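Local structure of Pab-dependent poly(a)-specific ribonuclease subunit PAN2 (Neurospora crassa, 4CZW) at residues A[60-65]-A[392-397]; A[71-76]-A[150-155]; A[80-85]-A[143-148]; A[154-159]-A[402-407]; A[409-414]-A[536-541]. The protein forms the catalytic subunit of the PAN2-PAN3 deadenylation complex, a metal-dependent exonuclease that shortens the poly(A) tails of messenger RNA. All coordinates share one frame; numbering follows the deposited sequence.

How the contacts relate
The five contacts run from the sheet of the ubiquitin-protease-like (USP-like) domain, predicted to be inactive as a protease, toward the exonuclease domain. Contact 1 sets the start of helix 61-71 against strand 385-394. Contacts 2 and 3, with centres about 10 Å apart, share one zinc ion; contact 3 is nested inside the loop closed by contact 2, and both lie inside that of contact 1. Contact 4 shares Pro154 and Ile155 with contact 2 and crosses contact 1 along the chain. Contact 5 follows last, its centre about 26 Å from that of contact 1, and reaches exonuclease helix 529-541. The zinc-bound helical part thus links the two domains, in keeping with a scaffold role.

Contact 1. Residues A[60-65]-A[392-397]; sequences TPLLRN and FQVKAA
The side-chain oxygen OE1 of Gln393 meets the first turn of helix 61-71. It takes a weak but nearly straight hydrogen bond from the backbone N of Leu62 (N to OE1 3.4 Å, N-H...O angle 165°), while Pro61 CD, 3.4 Å from OE1, and Thr60 CG2, 3.5 Å from it, lie alongside. Thr60 stands at the N-cap position but gives no capping bond; its OG1 bonds to Val56 O instead. An amide from strand 385-394 thus meets one of the N-H groups that a helix start leaves without an intrahelical acceptor. The Gln393 side chain crosses that of Pro61 at about a right angle, with NE2 3.4 Å from Pro61 CG; NE2 itself donates to Asn398 OD1. CG of Gln393 sits between its own backbone N and carbonyl carbon (chi1 85°), and the chain beyond is extended, which carries the amide across to the helix. Beside the amide, Leu62 reaches the 3-10 turn that follows the strand: its CG lies 3.7 Å from Ala397 CB, and its CD1 4.0 Å from Val394 CG2. Leu163 of helix 158-163 and Val266 of the neighbouring strand also touch Leu62. Helix and strand run nearly perpendicular (86°), joining the helical part of the USP-like domain to its mixed sheet. All six touching residues are buried, and the one hydrogen bond between the segments is weak and set among apolar carbons, which implies cohesion mainly through packing.

Contact 2. Residues A[71-76]-A[150-155]; sequences AATACL and KGTPPI. With ZN (zinc ion), chain B.
Thr73 lays its methyl CG2 over the backbone of the facing loop, 3.5 Å from Pro153 O, and against the end of Ile155, 3.8 Å from CD1. The threonine belongs to a zinc-binding loop with three cysteine ligands and one histidine: Cys75 binds the metal together with His70, Cys80 and Cys83, so the loop between helices 61-71 and 81-94 is pinned to the ion. Thr73 also shapes this loop through an ST turn, its OG1 accepting from Cys75 N at 3.3 Å (N-H...O angle 152°) and bonding to His70 O as well. With chi1 at 69°, OG1 is placed for the turn, and CG2 points at Pro153 and Ile155. The touching parts run nearly antiparallel, yet no hydrogen bond crosses between them. At one end Ile155 lies against Ala72, CG1 meeting CB at 3.7 Å. Toward the other, the Thr152 methyl CG2 touches both Thr73 OG1 and Cys75 CB, and the side chain also meets His70, so it packs beside two zinc ligands. Thr73 O accepts from Lys534 NZ and Cys75 O from Lys530 NZ, both of exonuclease helix 529-541. Cys75 places CB 4.0 Å from Thr152 CG2, and its SG bonds the zinc at 2.3 Å.

Contact 3. Residues A[80-85]-A[143-148]; sequences CLLCEL and DKISQD. With ZN (zinc ion), chain B.
Cys80 approaches Asp148 with its sulfur, SG lying 4.1 Å from the carboxylate carbon CG, while the same SG bonds the zinc ion. Cys80 stands at the N-cap position of helix 81-94, and with Cys83 it forms the CxxC half of the zinc site, which His70 and Cys75 complete. The helix crosses helix 130-149 almost at a right angle (crossing angle -96°), and the backbones come closest at Leu82 and Ile145. Leu81 comes next: its CD1 touches Lys144 CB at 4.2 Å, while the lysine's tip turns away to Ser113. The backbone N of Leu81 donates to a water, which in turn donates to Asp148 OD2; the second bond is modelled very short, so its length is doubtful. The same OD2 faces Leu82 N at 3.6 Å, too far for a bond, and a carboxylate beside the first-turn N-H groups would probably be stabilised by the helix end. Leu82 points at the other helix. Its CG, anti to the backbone N (chi1 -174°), sends the branch toward helix 130-149, where CD1 packs on Ile145 CB at 3.7 Å and CD2 reaches Ile145 O. Its CB meanwhile slides past Asp148 CB. Ala67 and His70 of helix 61-71 also touch Leu82. Cys83 takes no part in the helix contact but binds the same zinc through SG. Farther along, Leu85 crosses Ile145 at about a right angle, with CD1 3.6 Å from CG2.

Contact 4. Residues A[154-159]-A[402-407]; sequences PISTEL and NMDWKT
Ser156 and Asp404 form the close side of this contact, linked by a hydrogen bond from Ser156 OG to Asp404 OD2 at 3.1 Å that uses the anti lone pair of the carboxylate oxygen. Their CB atoms also touch, 3.6 Å apart. Next to them the Ile155 branch CG2 rests on the backbone of Asp404 and Trp405, meeting Trp405 CA at 3.9 Å. Leu159 and Asn402 slide past one another in opposite directions, Leu159 CD1 lying 3.9 Å from Asn402 CB. With chi1 at -177°, the Asn402 amide points along the contact toward Asp404. Two small turns lie at the centre: an ST turn, in which Ser156 OG accepts from Glu158 N at 3.2 Å as helix 158-163 begins, and an Asx turn, in which Asn402 OD1 accepts from Asp404 N as helix 404-407 begins. The latter donor stands well above the plane of the carbonyl (67°). A weak bond from Asn402 ND2 adds a second hold on Asp404 OD2. Segment 402-407 belongs to the connection that leaves strand 385-394 of the USP-like sheet and leads to the exonuclease domain. Trp405 turns its ring from the contact toward exonuclease helix 529-541, touching Trp537, with Asn402 O in plane at the ring's edge and Lys406 CB over one face. The looser side is marked by Glu158. Its CB comes no closer than 4.1 Å to Asn402 ND2, and the chain bends at chi2, leading the carboxylate away to a salt bridge with Arg161.

Contact 5. Residues A[409-414]-A[536-541]; sequences LDTSVL and LWVLVN
Val538 stands between the two arms of segment 409-414, presenting CG1 to Leu409 CD2 and to Leu414 CD1, each 3.8 Å away. Its other methyl, CG2, faces Asp410 O and Val413 CG1, and the valine and Val413 slide past each other in opposite directions. With CG1 anti to the backbone N (chi1 165°), both methyls of Val538 face segment 409-414. Leu409 slants across the helix: CD1 meets the six-membered part of the Trp537 indole at CZ3 (3.8 Å), approaching obliquely, and CD2 lies 3.9 Å from Asn541 CB. Leu414, on the other flank, reaches Leu539 with CD1 3.8 Å from CD2. Asn541 folds back so that ND2 sits 3.2 Å above the Trp537 ring and donates to Trp537 O at 2.9 Å, with Tyr87 and Trp405 also meeting the indole. The bend of the chain is an Asx turn, Asp410 OD1 accepting from Ser412 N at 3.1 Å from above the carboxylate plane. Helix 529-541 belongs to the exonuclease domain, of the RNase H-like type, and segment 409-414 to the connection between the USP-like sheet and that domain. No hydrogen bond joins the segments, so across these two cohesion comes from apolar packing.

Contact 1. Residues A[60-65]-A[392-397]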
# COMPACT_ATOMS: atom_id res chain seq x y z
N THR A 60 2.74 6.20 8.48
CA THR A 60 4.03 6.18 9.17
C THR A 60 5.08 6.74 8.22
O THR A 60 5.58 6.01 7.35
CB THR A 60 4.42 4.75 9.61
OG1 THR A 60 3.34 4.17 10.35
CG2 THR A 60 5.67 4.78 10.47
N PRO A 61 5.41 8.03 8.37
CA PRO A 61 6.26 8.81 7.47
C PRO A 61 7.53 8.08 7.01
O PRO A 61 7.88 8.15 5.83
CB PRO A 61 6.63 10.03 8.32
CG PRO A 61 5.44 10.22 9.19
CD PRO A 61 4.95 8.83 9.52
N LEU A 62 8.20 7.40 7.94
CA LEU A 62 9.43 6.68 7.60
C LEU A 62 9.15 5.48 6.71
O LEU A 62 9.98 5.12 5.87
CB LEU A 62 10.14 6.23 8.87
CG LEU A 62 10.80 7.34 9.69
CD1 LEU A 62 11.45 6.78 10.94
CD2 LEU A 62 11.81 8.10 8.84
N LEU A 63 7.99 4.86 6.88
CA LEU A 63 7.61 3.71 6.07
C LEU A 63 7.15 4.13 4.68
O LEU A 63 7.48 3.48 3.69
CB LEU A 63 6.52 2.89 6.76
CG LEU A 63 6.94 2.11 8.01
CD1 LEU A 63 5.77 1.29 8.54
CD2 LEU A 63 8.13 1.22 7.69
N ARG A 64 6.37 5.21 4.61
CA ARG A 64 5.85 5.68 3.33
C ARG A 64 6.98 6.18 2.43
O ARG A 64 7.01 5.87 1.24
CB ARG A 64 4.82 6.80 3.54
CG ARG A 64 4.07 7.17 2.27
CD ARG A 64 3.47 8.57 2.33
NE ARG A 64 2.33 8.67 3.23
CZ ARG A 64 1.62 9.78 3.41
NH1 ARG A 64 1.93 10.89 2.74
NH2 ARG A 64 0.59 9.79 4.25
N ASN A 65 7.89 6.95 3.00
CA ASN A 65 9.05 7.44 2.26
C ASN A 65 9.92 6.29 1.77
O ASN A 65 10.33 6.26 0.61
CB ASN A 65 9.87 8.39 3.13
CG ASN A 65 11.10 8.92 2.42
OD1 ASN A 65 11.02 9.86 1.63
ND2 ASN A 65 12.25 8.31 2.69
N PHE A 392 4.75 2.49 16.51
CA PHE A 392 5.43 3.70 16.97
C PHE A 392 6.53 4.09 15.98
O PHE A 392 7.10 3.24 15.31
CB PHE A 392 6.05 3.49 18.35
CG PHE A 392 5.06 3.53 19.48
CD1 PHE A 392 4.71 4.73 20.07
CD2 PHE A 392 4.50 2.36 19.96
CE1 PHE A 392 3.80 4.77 21.11
CE2 PHE A 392 3.59 2.39 21.01
CZ PHE A 392 3.24 3.59 21.58
N GLN A 393 6.80 5.39 15.90
CA GLN A 393 7.96 5.87 15.17
C GLN A 393 8.59 7.01 15.95
O GLN A 393 7.93 7.63 16.79
CB GLN A 393 7.59 6.33 13.75
CG GLN A 393 7.09 7.76 13.66
CD GLN A 393 7.24 8.34 12.27
OE1 GLN A 393 7.57 7.63 11.32
NE2 GLN A 393 7.02 9.64 12.14
N VAL A 394 9.87 7.29 15.69
CA VAL A 394 10.57 8.35 16.39
C VAL A 394 9.90 9.70 16.12
O VAL A 394 9.56 10.02 14.98
CB VAL A 394 12.06 8.41 15.99
CG1 VAL A 394 12.80 7.21 16.57
CG2 VAL A 394 12.21 8.44 14.48
N LYS A 395 9.70 10.47 17.18
CA LYS A 395 8.97 11.73 17.10
C LYS A 395 9.68 12.74 16.20
O LYS A 395 9.04 13.62 15.62
CB LYS A 395 8.77 12.32 18.50
CG LYS A 395 7.86 13.55 18.54
CD LYS A 395 7.66 14.04 19.96
CE LYS A 395 6.73 15.24 20.00
NZ LYS A 395 6.47 15.70 21.39
N ALA A 396 10.99 12.60 16.08
CA ALA A 396 11.78 13.49 15.24
C ALA A 396 11.45 13.29 13.76
O ALA A 396 11.74 14.16 12.93
CB ALA A 396 13.27 13.26 15.48
N ALA A 397 10.84 12.16 13.44
CA ALA A 397 10.49 11.83 12.06
C ALA A 397 9.08 12.30 11.70
O ALA A 397 8.66 12.18 10.55
CB ALA A 397 10.63 10.34 11.82

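Contact 2. Residues A[71-76]-A[150-155]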
# COMPACT_ATOMS: atom_id res chain seq x y z
N ALA A 71 10.28 2.37 -4.94
CA ALA A 71 9.38 2.19 -6.07
C ALA A 71 9.74 3.11 -7.24
O ALA A 71 9.47 2.80 -8.40
CB ALA A 71 7.94 2.43 -5.64
N ALA A 72 10.37 4.24 -6.92
CA ALA A 72 10.73 5.22 -7.93
C ALA A 72 12.01 4.85 -8.68
O ALA A 72 12.43 5.56 -9.59
CB ALA A 72 10.88 6.59 -7.29
N THR A 73 12.64 3.74 -8.28
CA THR A 73 13.86 3.29 -8.93
C THR A 73 13.54 2.47 -10.18
O THR A 73 12.38 2.38 -10.59
CB THR A 73 14.74 2.44 -7.99
OG1 THR A 73 14.09 1.19 -7.72
CG2 THR A 73 14.98 3.18 -6.68
N ALA A 74 14.57 1.87 -10.77
CA ALA A 74 14.40 1.08 -11.98
C ALA A 74 14.10 -0.38 -11.67
O ALA A 74 14.22 -1.24 -12.54
CB ALA A 74 15.65 1.19 -12.85
N CYS A 75 13.72 -0.65 -10.42
CA CYS A 75 13.44 -2.01 -9.96
C CYS A 75 12.41 -2.71 -10.84
O CYS A 75 11.27 -2.26 -10.95
CB CYS A 75 12.97 -1.98 -8.51
SG CYS A 75 12.49 -3.60 -7.83
N LEU A 76 12.82 -3.81 -11.45
CA LEU A 76 11.94 -4.60 -12.30
C LEU A 76 11.62 -5.95 -11.66
O LEU A 76 11.18 -6.88 -12.34
CB LEU A 76 12.56 -4.81 -13.68
CG LEU A 76 12.70 -3.57 -14.56
CD1 LEU A 76 13.34 -3.92 -15.90
CD2 LEU A 76 11.35 -2.90 -14.78
N LYS A 150 17.32 -3.06 -0.08
CA LYS A 150 18.75 -3.12 -0.31
C LYS A 150 19.09 -3.77 -1.65
O LYS A 150 20.26 -3.82 -2.03
CB LYS A 150 19.44 -3.88 0.83
CG LYS A 150 18.96 -5.31 0.99
CD LYS A 150 19.59 -5.97 2.21
CE LYS A 150 19.25 -5.22 3.48
NZ LYS A 150 19.84 -5.87 4.69
N GLY A 151 18.07 -4.25 -2.35
CA GLY A 151 18.27 -4.88 -3.64
C GLY A 151 18.81 -3.91 -4.67
O GLY A 151 19.71 -4.24 -5.45
N THR A 152 18.25 -2.70 -4.68
CA THR A 152 18.71 -1.64 -5.57
C THR A 152 18.74 -0.31 -4.83
O THR A 152 17.85 -0.04 -4.01
CB THR A 152 17.81 -1.53 -6.83
OG1 THR A 152 18.17 -0.37 -7.58
CG2 THR A 152 16.34 -1.43 -6.43
N PRO A 153 19.77 0.51 -5.08
CA PRO A 153 19.93 1.80 -4.41
C PRO A 153 18.71 2.71 -4.55
O PRO A 153 18.30 3.00 -5.68
CB PRO A 153 21.14 2.42 -5.11
CG PRO A 153 21.92 1.25 -5.60
CD PRO A 153 20.89 0.22 -5.99
N PRO A 154 18.13 3.15 -3.43
CA PRO A 154 16.97 4.04 -3.44
C PRO A 154 17.30 5.39 -4.06
O PRO A 154 18.47 5.77 -4.12
CB PRO A 154 16.62 4.18 -1.96
CG PRO A 154 17.89 3.90 -1.24
CD PRO A 154 18.58 2.85 -2.05
N ILE A 155 16.28 6.11 -4.51
CA ILE A 155 16.46 7.40 -5.16
C ILE A 155 17.13 8.40 -4.22
O ILE A 155 18.01 9.16 -4.63
CB ILE A 155 15.12 7.98 -5.64
CG1 ILE A 155 14.46 7.03 -6.64
CG2 ILE A 155 15.32 9.35 -6.28
CD1 ILE A 155 15.27 6.81 -7.90
ZN ZN B . 11.07 -3.17 -6.03

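Contact 3. Residues A[80-85]-A[143-148]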
# COMPACT_ATOMS: atom_id res chain seq x y z
N CYS A 80 7.42 -7.96 -6.04
CA CYS A 80 8.23 -7.11 -5.19
C CYS A 80 7.32 -6.28 -4.29
O CYS A 80 6.79 -5.25 -4.71
CB CYS A 80 9.13 -6.20 -6.03
SG CYS A 80 10.17 -5.06 -5.10
N LEU A 81 7.14 -6.74 -3.06
CA LEU A 81 6.15 -6.17 -2.15
C LEU A 81 6.43 -4.71 -1.78
O LEU A 81 5.50 -3.95 -1.51
CB LEU A 81 6.06 -7.01 -0.88
CG LEU A 81 5.58 -8.45 -1.08
CD1 LEU A 81 5.48 -9.18 0.25
CD2 LEU A 81 4.24 -8.47 -1.80
N LEU A 82 7.70 -4.33 -1.77
CA LEU A 82 8.06 -2.95 -1.43
C LEU A 82 7.63 -2.00 -2.54
O LEU A 82 7.16 -0.89 -2.27
CB LEU A 82 9.56 -2.83 -1.18
CG LEU A 82 10.02 -1.46 -0.67
CD1 LEU A 82 9.21 -1.05 0.55
CD2 LEU A 82 11.50 -1.48 -0.35
N CYS A 83 7.78 -2.43 -3.79
CA CYS A 83 7.30 -1.66 -4.93
C CYS A 83 5.78 -1.53 -4.87
O CYS A 83 5.23 -0.45 -5.06
CB CYS A 83 7.73 -2.30 -6.25
SG CYS A 83 9.37 -1.82 -6.82
N GLU A 84 5.12 -2.65 -4.61
CA GLU A 84 3.67 -2.68 -4.48
C GLU A 84 3.21 -1.81 -3.32
O GLU A 84 2.15 -1.19 -3.38
CB GLU A 84 3.18 -4.12 -4.29
CG GLU A 84 3.57 -5.06 -5.43
CD GLU A 84 2.87 -4.73 -6.73
OE1 GLU A 84 1.78 -4.13 -6.69
OE2 GLU A 84 3.42 -5.07 -7.80
N LEU A 85 4.02 -1.76 -2.26
CA LEU A 85 3.73 -0.89 -1.12
C LEU A 85 3.77 0.57 -1.53
O LEU A 85 2.95 1.37 -1.09
CB LEU A 85 4.72 -1.15 0.02
CG LEU A 85 4.27 -2.11 1.12
CD1 LEU A 85 5.38 -2.30 2.14
CD2 LEU A 85 3.02 -1.59 1.80
N ASP A 143 10.17 -8.03 6.93
CA ASP A 143 11.31 -8.84 6.51
C ASP A 143 11.55 -8.72 5.01
O ASP A 143 12.68 -8.55 4.56
CB ASP A 143 11.10 -10.31 6.90
CG ASP A 143 12.26 -11.19 6.48
OD1 ASP A 143 13.41 -10.70 6.45
OD2 ASP A 143 12.02 -12.38 6.18
N LYS A 144 10.47 -8.80 4.24
CA LYS A 144 10.57 -8.78 2.78
C LYS A 144 11.01 -7.42 2.25
O LYS A 144 11.88 -7.34 1.38
CB LYS A 144 9.23 -9.18 2.16
CG LYS A 144 8.96 -10.68 2.21
CD LYS A 144 10.01 -11.45 1.44
CE LYS A 144 9.76 -12.95 1.50
NZ LYS A 144 10.82 -13.71 0.76
N ILE A 145 10.41 -6.35 2.76
CA ILE A 145 10.72 -5.01 2.28
C ILE A 145 12.11 -4.57 2.73
O ILE A 145 12.69 -3.65 2.15
CB ILE A 145 9.68 -3.97 2.75
CG1 ILE A 145 9.80 -3.73 4.25
CG2 ILE A 145 8.28 -4.42 2.37
CD1 ILE A 145 8.86 -2.66 4.77
N SER A 146 12.64 -5.22 3.76
CA SER A 146 13.98 -4.91 4.24
C SER A 146 15.03 -5.35 3.24
O SER A 146 16.01 -4.65 3.00
CB SER A 146 14.23 -5.58 5.60
OG SER A 146 15.47 -5.18 6.14
N GLN A 147 14.82 -6.52 2.64
CA GLN A 147 15.75 -7.05 1.65
C GLN A 147 15.43 -6.50 0.26
O GLN A 147 16.29 -6.47 -0.62
CB GLN A 147 15.73 -8.58 1.65
CG GLN A 147 14.42 -9.20 1.17
CD GLN A 147 14.37 -10.70 1.38
OE1 GLN A 147 14.66 -11.19 2.47
NE2 GLN A 147 14.01 -11.43 0.34
N ASP A 148 14.19 -6.07 0.07
CA ASP A 148 13.79 -5.41 -1.18
C ASP A 148 14.44 -4.04 -1.28
O ASP A 148 14.82 -3.59 -2.36
CB ASP A 148 12.27 -5.28 -1.27
CG ASP A 148 11.59 -6.59 -1.62
OD1 ASP A 148 12.26 -7.49 -2.17
OD2 ASP A 148 10.37 -6.72 -1.34
ZN ZN B . 11.07 -3.17 -6.03
O HOH W 1 9.30 -8.88 -2.07

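Contact 4. Residues A[154-159]-A[402-407]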
# COMPACT_ATOMS: atom_id res chain seq x y z
N PRO A 154 18.13 3.15 -3.43
CA PRO A 154 16.97 4.04 -3.44
C PRO A 154 17.30 5.39 -4.06
O PRO A 154 18.47 5.77 -4.12
CB PRO A 154 16.62 4.18 -1.96
CG PRO A 154 17.89 3.90 -1.24
CD PRO A 154 18.58 2.85 -2.05
N ILE A 155 16.28 6.11 -4.51
CA ILE A 155 16.46 7.40 -5.16
C ILE A 155 17.13 8.40 -4.22
O ILE A 155 18.01 9.16 -4.63
CB ILE A 155 15.12 7.98 -5.64
CG1 ILE A 155 14.46 7.03 -6.64
CG2 ILE A 155 15.32 9.35 -6.28
CD1 ILE A 155 15.27 6.81 -7.90
N SER A 156 16.73 8.38 -2.95
CA SER A 156 17.28 9.32 -1.98
C SER A 156 17.21 8.80 -0.55
O SER A 156 16.18 8.28 -0.11
CB SER A 156 16.55 10.66 -2.08
OG SER A 156 17.06 11.60 -1.15
N THR A 157 18.31 8.96 0.17
CA THR A 157 18.36 8.66 1.60
C THR A 157 18.58 9.95 2.37
O THR A 157 19.11 9.94 3.48
CB THR A 157 19.47 7.65 1.94
OG1 THR A 157 20.75 8.21 1.61
CG2 THR A 157 19.27 6.35 1.17
N GLU A 158 18.18 11.06 1.77
CA GLU A 158 18.42 12.39 2.32
C GLU A 158 17.60 12.64 3.59
O GLU A 158 18.07 13.30 4.52
CB GLU A 158 18.10 13.46 1.28
CG GLU A 158 18.48 14.87 1.69
CD GLU A 158 19.98 15.06 1.79
OE1 GLU A 158 20.73 14.30 1.14
OE2 GLU A 158 20.42 15.98 2.52
N LEU A 159 16.39 12.11 3.63
CA LEU A 159 15.52 12.26 4.79
C LEU A 159 16.14 11.59 6.01
O LEU A 159 16.23 12.18 7.08
CB LEU A 159 14.13 11.67 4.50
CG LEU A 159 12.98 11.91 5.49
CD1 LEU A 159 11.66 11.79 4.76
CD2 LEU A 159 13.00 10.94 6.66
N ASN A 402 10.09 13.54 1.87
CA ASN A 402 11.09 13.82 0.85
C ASN A 402 10.54 13.54 -0.54
O ASN A 402 10.03 12.46 -0.81
CB ASN A 402 12.35 12.99 1.11
CG ASN A 402 13.45 13.28 0.11
OD1 ASN A 402 13.63 12.55 -0.86
ND2 ASN A 402 14.20 14.35 0.35
N MSE A 403 10.65 14.53 -1.43
CA MSE A 403 10.02 14.45 -2.75
C MSE A 403 11.01 14.10 -3.86
O MSE A 403 10.69 14.22 -5.04
CB MSE A 403 9.32 15.77 -3.08
CG MSE A 403 8.21 16.15 -2.11
SE MSE A 403 6.77 14.84 -2.06
CE MSE A 403 6.34 14.81 -3.96
N ASP A 404 12.21 13.67 -3.48
CA ASP A 404 13.24 13.36 -4.47
C ASP A 404 12.89 12.12 -5.28
O ASP A 404 13.38 11.95 -6.40
CB ASP A 404 14.60 13.17 -3.79
CG ASP A 404 15.04 14.40 -3.02
OD1 ASP A 404 14.53 15.50 -3.30
OD2 ASP A 404 15.92 14.26 -2.13
N TRP A 405 12.05 11.26 -4.72
CA TRP A 405 11.60 10.07 -5.43
C TRP A 405 10.79 10.46 -6.66
O TRP A 405 10.81 9.78 -7.68
CB TRP A 405 10.77 9.16 -4.52
CG TRP A 405 9.46 9.75 -4.09
CD1 TRP A 405 9.22 10.51 -2.98
CD2 TRP A 405 8.20 9.64 -4.77
NE1 TRP A 405 7.89 10.87 -2.93
CE2 TRP A 405 7.25 10.35 -4.01
CE3 TRP A 405 7.78 9.00 -5.95
CZ2 TRP A 405 5.91 10.44 -4.39
CZ3 TRP A 405 6.45 9.09 -6.32
CH2 TRP A 405 5.53 9.81 -5.54
N LYS A 406 10.08 11.58 -6.55
CA LYS A 406 9.28 12.10 -7.65
C LYS A 406 10.12 13.02 -8.53
O LYS A 406 10.03 12.97 -9.76
CB LYS A 406 8.06 12.85 -7.11
CG LYS A 406 7.00 13.17 -8.15
CD LYS A 406 5.74 13.71 -7.49
CE LYS A 406 4.64 13.96 -8.50
NZ LYS A 406 3.39 14.43 -7.84
N THR A 407 10.95 13.85 -7.89
CA THR A 407 11.82 14.78 -8.60
C THR A 407 12.82 14.05 -9.49
O THR A 407 12.98 14.40 -10.66
CB THR A 407 12.59 15.68 -7.61
OG1 THR A 407 11.66 16.50 -6.89
CG2 THR A 407 13.58 16.57 -8.34

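Contact 5. Residues A[409-414]-A[536-541]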
# COMPACT_ATOMS: atom_id res chain seq x y z
N LEU A 409 12.67 10.79 -10.42
CA LEU A 409 12.04 9.52 -10.77
C LEU A 409 12.76 8.85 -11.94
O LEU A 409 13.04 9.49 -12.95
CB LEU A 409 10.57 9.75 -11.12
CG LEU A 409 9.78 8.57 -11.70
CD1 LEU A 409 9.61 7.47 -10.67
CD2 LEU A 409 8.43 9.04 -12.23
N ASP A 410 13.05 7.56 -11.80
CA ASP A 410 13.70 6.81 -12.86
C ASP A 410 12.69 6.45 -13.95
O ASP A 410 11.61 5.93 -13.67
CB ASP A 410 14.35 5.54 -12.31
CG ASP A 410 15.20 4.82 -13.34
OD1 ASP A 410 14.65 4.00 -14.10
OD2 ASP A 410 16.42 5.08 -13.39
N THR A 411 13.05 6.74 -15.20
CA THR A 411 12.13 6.57 -16.32
C THR A 411 12.63 5.56 -17.35
O THR A 411 12.11 5.50 -18.46
CB THR A 411 11.88 7.91 -17.04
OG1 THR A 411 13.09 8.35 -17.66
CG2 THR A 411 11.41 8.97 -16.05
N SER A 412 13.63 4.78 -16.97
CA SER A 412 14.28 3.85 -17.89
C SER A 412 13.35 2.75 -18.40
O SER A 412 13.58 2.18 -19.46
CB SER A 412 15.50 3.21 -17.22
OG SER A 412 15.12 2.47 -16.07
N VAL A 413 12.29 2.48 -17.65
CA VAL A 413 11.34 1.42 -18.02
C VAL A 413 10.55 1.80 -19.27
O VAL A 413 10.05 0.94 -19.99
CB VAL A 413 10.38 1.11 -16.84
CG1 VAL A 413 9.48 2.31 -16.55
CG2 VAL A 413 9.55 -0.13 -17.13
N LEU A 414 10.44 3.10 -19.53
CA LEU A 414 9.68 3.60 -20.67
C LEU A 414 10.45 3.44 -21.98
O LEU A 414 9.85 3.36 -23.06
CB LEU A 414 9.31 5.07 -20.47
CG LEU A 414 8.40 5.41 -19.29
CD1 LEU A 414 8.19 6.91 -19.19
CD2 LEU A 414 7.06 4.69 -19.42
N LEU A 536 3.00 2.79 -16.53
CA LEU A 536 1.85 3.64 -16.30
C LEU A 536 2.03 4.48 -15.03
O LEU A 536 1.65 5.65 -14.99
CB LEU A 536 0.57 2.81 -16.20
CG LEU A 536 0.28 1.91 -17.40
CD1 LEU A 536 -1.05 1.18 -17.22
CD2 LEU A 536 0.28 2.72 -18.69
N TRP A 537 2.61 3.87 -14.00
CA TRP A 537 2.83 4.55 -12.73
C TRP A 537 3.82 5.70 -12.89
O TRP A 537 3.64 6.77 -12.30
CB TRP A 537 3.33 3.57 -11.67
CG TRP A 537 3.51 4.19 -10.32
CD1 TRP A 537 2.53 4.48 -9.42
CD2 TRP A 537 4.74 4.61 -9.72
NE1 TRP A 537 3.07 5.05 -8.29
CE2 TRP A 537 4.43 5.14 -8.45
CE3 TRP A 537 6.08 4.59 -10.13
CZ2 TRP A 537 5.41 5.64 -7.59
CZ3 TRP A 537 7.05 5.09 -9.28
CH2 TRP A 537 6.70 5.61 -8.02
N VAL A 538 4.85 5.48 -13.69
CA VAL A 538 5.84 6.52 -13.98
C VAL A 538 5.19 7.67 -14.74
O VAL A 538 5.41 8.84 -14.42
CB VAL A 538 7.03 5.96 -14.79
CG1 VAL A 538 7.86 7.09 -15.39
CG2 VAL A 538 7.90 5.07 -13.91
N LEU A 539 4.39 7.33 -15.74
CA LEU A 539 3.72 8.33 -16.57
C LEU A 539 2.78 9.22 -15.75
O LEU A 539 2.63 10.41 -16.05
CB LEU A 539 2.94 7.65 -17.70
CG LEU A 539 3.78 6.98 -18.78
CD1 LEU A 539 2.90 6.18 -19.73
CD2 LEU A 539 4.59 8.01 -19.54
N VAL A 540 2.17 8.65 -14.72
CA VAL A 540 1.30 9.42 -13.84
C VAL A 540 2.11 10.43 -13.03
O VAL A 540 1.75 11.60 -12.95
CB VAL A 540 0.52 8.51 -12.87
CG1 VAL A 540 -0.21 9.33 -11.82
CG2 VAL A 540 -0.45 7.63 -13.63
N ASN A 541 3.22 9.97 -12.46
CA ASN A 541 4.07 10.83 -11.63
C ASN A 541 4.90 11.81 -12.45
O ASN A 541 5.47 12.76 -11.90
CB ASN A 541 4.98 9.98 -10.75
CG ASN A 541 4.24 9.34 -9.59
OD1 ASN A 541 3.94 10.00 -8.59
ND2 ASN A 541 3.94 8.05 -9.72